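Local atomic coordinates of putative effector, AYWB SAP54-like protein ('Echinacea purpurea' witches'-broom phytoplasma, PDB entry 6INR), a protein that probably acts as a phytoplasma effector that interacts with plant MADS transcription factors and causes phyllody, the conversion of floral organs into leaf-like structures. Residues K46-S51 against N59-K64. Residues are numbered along the deposited sequence; the frame is centred on the assembly and turned at random.
Sequences KGLQGS and NLLKLK
Gly47 offers the side chain of Leu60 a patch of bare backbone: methyl CD1 of Leu60 lies 3.5 Å from both O and C of Gly47. With no side chain at Gly47, the methyl of Leu60 lies directly against the backbone of helix 16-49. The same CD1 is also 3.8 Å from the amide N of Leu48, resting on the peptide unit that joins the two residues.

Leu48 then carries the largest share of the contact, and its two methyls divide the work. Its CD2 packs 3.8 Å from CB of Leu60, the two side chains lying antiparallel alongside one another. The other branch, CD1, meets CD2 of Leu61 at 3.8 Å, the side chains being roughly perpendicular. With CG of Leu48 anti to its carbonyl carbon (chi1 -82°), the branched end is carried closer to helix 55-84 than the first side-chain bond alone would suggest. No hydrogen bond links the two segments; the contact is apolar, small and near the surface.

A short connection leads from helix 16-49 into helix 55-84, making a helical hairpin in which Leu48 and Leu60 pack together close to the connection. One helical turn farther from that connection, Lys64 forms a salt bridge with Asp45; Leu60 also touches Ile44, as does Leu63, which continues the interface between the two long antiparallel helices.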
ATOM      1  N   LYS A  46       2.283   7.292  16.536  1.00 43.28           N
ATOM      2  CA  LYS A  46       1.603   7.512  17.837  1.00 45.00           C
ATOM      3  C   LYS A  46       2.099   6.510  18.890  1.00 44.29           C
ATOM      4  O   LYS A  46       2.446   6.865  20.020  1.00 44.67           O
ATOM      5  CB  LYS A  46       0.080   7.397  17.690  1.00 46.77           C
ATOM      6  CG  LYS A  46      -0.614   8.730  17.476  1.00 49.67           C
ATOM      7  CD  LYS A  46      -1.933   8.577  16.743  1.00 52.20           C
ATOM      8  CE  LYS A  46      -2.936   7.703  17.473  1.00 52.14           C
ATOM      9  NZ  LYS A  46      -4.251   7.652  16.764  1.00 53.76           N
ATOM     10  N   GLY A  47       2.149   5.258  18.484  1.00 43.03           N
ATOM     11  CA  GLY A  47       2.531   4.165  19.384  1.00 47.79           C
ATOM     12  C   GLY A  47       3.952   4.334  19.872  1.00 52.31           C
ATOM     13  O   GLY A  47       4.304   3.883  20.966  1.00 57.64           O
ATOM     14  N   LEU A  48       4.759   4.999  19.049  1.00 52.69           N
ATOM     15  CA  LEU A  48       6.182   5.262  19.352  1.00 50.78           C
ATOM     16  C   LEU A  48       6.370   6.377  20.385  1.00 53.43           C
ATOM     17  O   LEU A  48       7.401   6.458  21.043  1.00 54.77           O
ATOM     18  CB  LEU A  48       6.968   5.613  18.090  1.00 49.09           C
ATOM     19  CG  LEU A  48       7.441   4.425  17.247  1.00 49.17           C
ATOM     20  CD1 LEU A  48       7.907   4.886  15.878  1.00 49.27           C
ATOM     21  CD2 LEU A  48       8.537   3.632  17.942  1.00 47.97           C
ATOM     22  N   GLN A  49       5.358   7.228  20.505  1.00 60.76           N
ATOM     23  CA  GLN A  49       5.326   8.353  21.492  1.00 61.70           C
ATOM     24  C   GLN A  49       4.978   7.926  22.912  1.00 64.70           C
ATOM     25  O   GLN A  49       5.147   8.697  23.846  1.00 65.76           O
ATOM     26  CB  GLN A  49       4.283   9.432  21.139  1.00 63.35           C
ATOM     27  CG  GLN A  49       4.010   9.678  19.668  1.00 64.76           C
ATOM     28  CD  GLN A  49       5.233  10.143  18.924  1.00 63.59           C
ATOM     29  OE1 GLN A  49       6.325   9.606  19.113  1.00 64.89           O
ATOM     30  NE2 GLN A  49       5.059  11.137  18.061  1.00 62.47           N
ATOM     31  N   GLY A  50       4.434   6.726  23.054  1.00 70.69           N
ATOM     32  CA  GLY A  50       3.933   6.252  24.355  1.00 74.18           C
ATOM     33  C   GLY A  50       4.985   5.649  25.272  1.00 73.34           C
ATOM     34  O   GLY A  50       6.186   5.672  24.992  1.00 69.48           O
ATOM     35  N   SER A  51       4.493   5.124  26.386  1.00 75.02           N
ATOM     36  CA  SER A  51       5.338   4.458  27.391  1.00 74.65           C
ATOM     37  C   SER A  51       5.616   3.014  26.981  1.00 72.99           C
ATOM     38  O   SER A  51       4.833   2.093  27.250  1.00 65.33           O
ATOM     39  CB  SER A  51       4.693   4.489  28.771  1.00 76.40           C
ATOM     40  OG  SER A  51       3.528   3.688  28.796  1.00 79.34           O
ATOM     41  N   ASN A  59      10.279  -3.298  17.775  1.00 61.25           N
ATOM     42  CA  ASN A  59       9.303  -3.898  16.823  1.00 58.31           C
ATOM     43  C   ASN A  59       8.385  -2.920  16.109  1.00 49.28           C
ATOM     44  O   ASN A  59       8.083  -3.088  14.929  1.00 45.69           O
ATOM     45  CB  ASN A  59       8.490  -4.974  17.507  1.00 63.20           C
ATOM     46  CG  ASN A  59       9.374  -6.012  18.176  1.00 71.29           C
ATOM     47  OD1 ASN A  59      10.477  -6.318  17.699  1.00 70.23           O
ATOM     48  ND2 ASN A  59       8.914  -6.528  19.309  1.00 77.42           N
ATOM     49  N   LEU A  60       7.978  -1.878  16.808  1.00 45.08           N
ATOM     50  CA  LEU A  60       7.249  -0.787  16.147  1.00 45.06           C
ATOM     51  C   LEU A  60       8.055  -0.183  15.013  1.00 43.78           C
ATOM     52  O   LEU A  60       7.510   0.394  14.087  1.00 47.82           O
ATOM     53  CB  LEU A  60       6.855   0.318  17.122  1.00 46.04           C
ATOM     54  CG  LEU A  60       5.786  -0.023  18.160  1.00 48.21           C
ATOM     55  CD1 LEU A  60       5.408   1.261  18.874  1.00 48.36           C
ATOM     56  CD2 LEU A  60       4.557  -0.684  17.538  1.00 48.12           C
ATOM     57  N   LEU A  61       9.362  -0.334  15.079  1.00 43.24           N
ATOM     58  CA  LEU A  61      10.228   0.290  14.071  1.00 41.85           C
ATOM     59  C   LEU A  61      10.427  -0.638  12.893  1.00 39.79           C
ATOM     60  O   LEU A  61      10.601  -0.199  11.770  1.00 37.11           O
ATOM     61  CB  LEU A  61      11.567   0.692  14.675  1.00 43.23           C
ATOM     62  CG  LEU A  61      11.470   1.926  15.594  1.00 44.46           C
ATOM     63  CD1 LEU A  61      12.739   2.068  16.442  1.00 46.33           C
ATOM     64  CD2 LEU A  61      11.163   3.204  14.806  1.00 41.66           C
ATOM     65  N   LYS A  62      10.412  -1.929  13.185  1.00 41.69           N
ATOM     66  CA  LYS A  62      10.475  -2.981  12.152  1.00 46.06           C
ATOM     67  C   LYS A  62       9.193  -2.998  11.305  1.00 43.66           C
ATOM     68  O   LYS A  62       9.244  -3.063  10.078  1.00 43.03           O
ATOM     69  CB  LYS A  62      10.703  -4.367  12.765  1.00 50.91           C
ATOM     70  CG  LYS A  62      11.755  -4.387  13.867  1.00 62.75           C
ATOM     71  CD  LYS A  62      12.506  -5.719  13.988  1.00 72.22           C
ATOM     72  CE  LYS A  62      13.691  -5.674  14.964  1.00 77.91           C
ATOM     73  NZ  LYS A  62      14.659  -4.561  14.716  1.00 80.10           N
ATOM     74  N   LEU A  63       8.055  -2.934  11.995  1.00 40.09           N
ATOM     75  CA  LEU A  63       6.730  -2.837  11.353  1.00 37.52           C
ATOM     76  C   LEU A  63       6.676  -1.628  10.461  1.00 34.94           C
ATOM     77  O   LEU A  63       6.249  -1.692   9.316  1.00 34.78           O
ATOM     78  CB  LEU A  63       5.596  -2.711  12.377  1.00 37.56           C
ATOM     79  CG  LEU A  63       5.135  -3.954  13.139  1.00 38.34           C
ATOM     80  CD1 LEU A  63       3.987  -3.586  14.071  1.00 39.03           C
ATOM     81  CD2 LEU A  63       4.724  -5.059  12.185  1.00 39.17           C
ATOM     82  N   LYS A  64       7.131  -0.512  10.999  1.00 33.98           N
ATOM     83  CA  LYS A  64       7.046   0.739  10.261  1.00 34.54           C
ATOM     84  C   LYS A  64       7.822   0.587   8.958  1.00 36.80           C
ATOM     85  O   LYS A  64       7.445   1.119   7.909  1.00 36.06           O
ATOM     86  CB  LYS A  64       7.563   1.915  11.083  1.00 34.71           C
ATOM     87  CG  LYS A  64       7.434   3.241  10.341  1.00 34.33           C
ATOM     88  CD  LYS A  64       7.803   4.407  11.217  1.00 33.88           C
ATOM     89  CE  LYS A  64       7.780   5.692  10.418  1.00 36.72           C
ATOM     90  NZ  LYS A  64       7.702   6.887  11.304  1.00 38.89           N
TER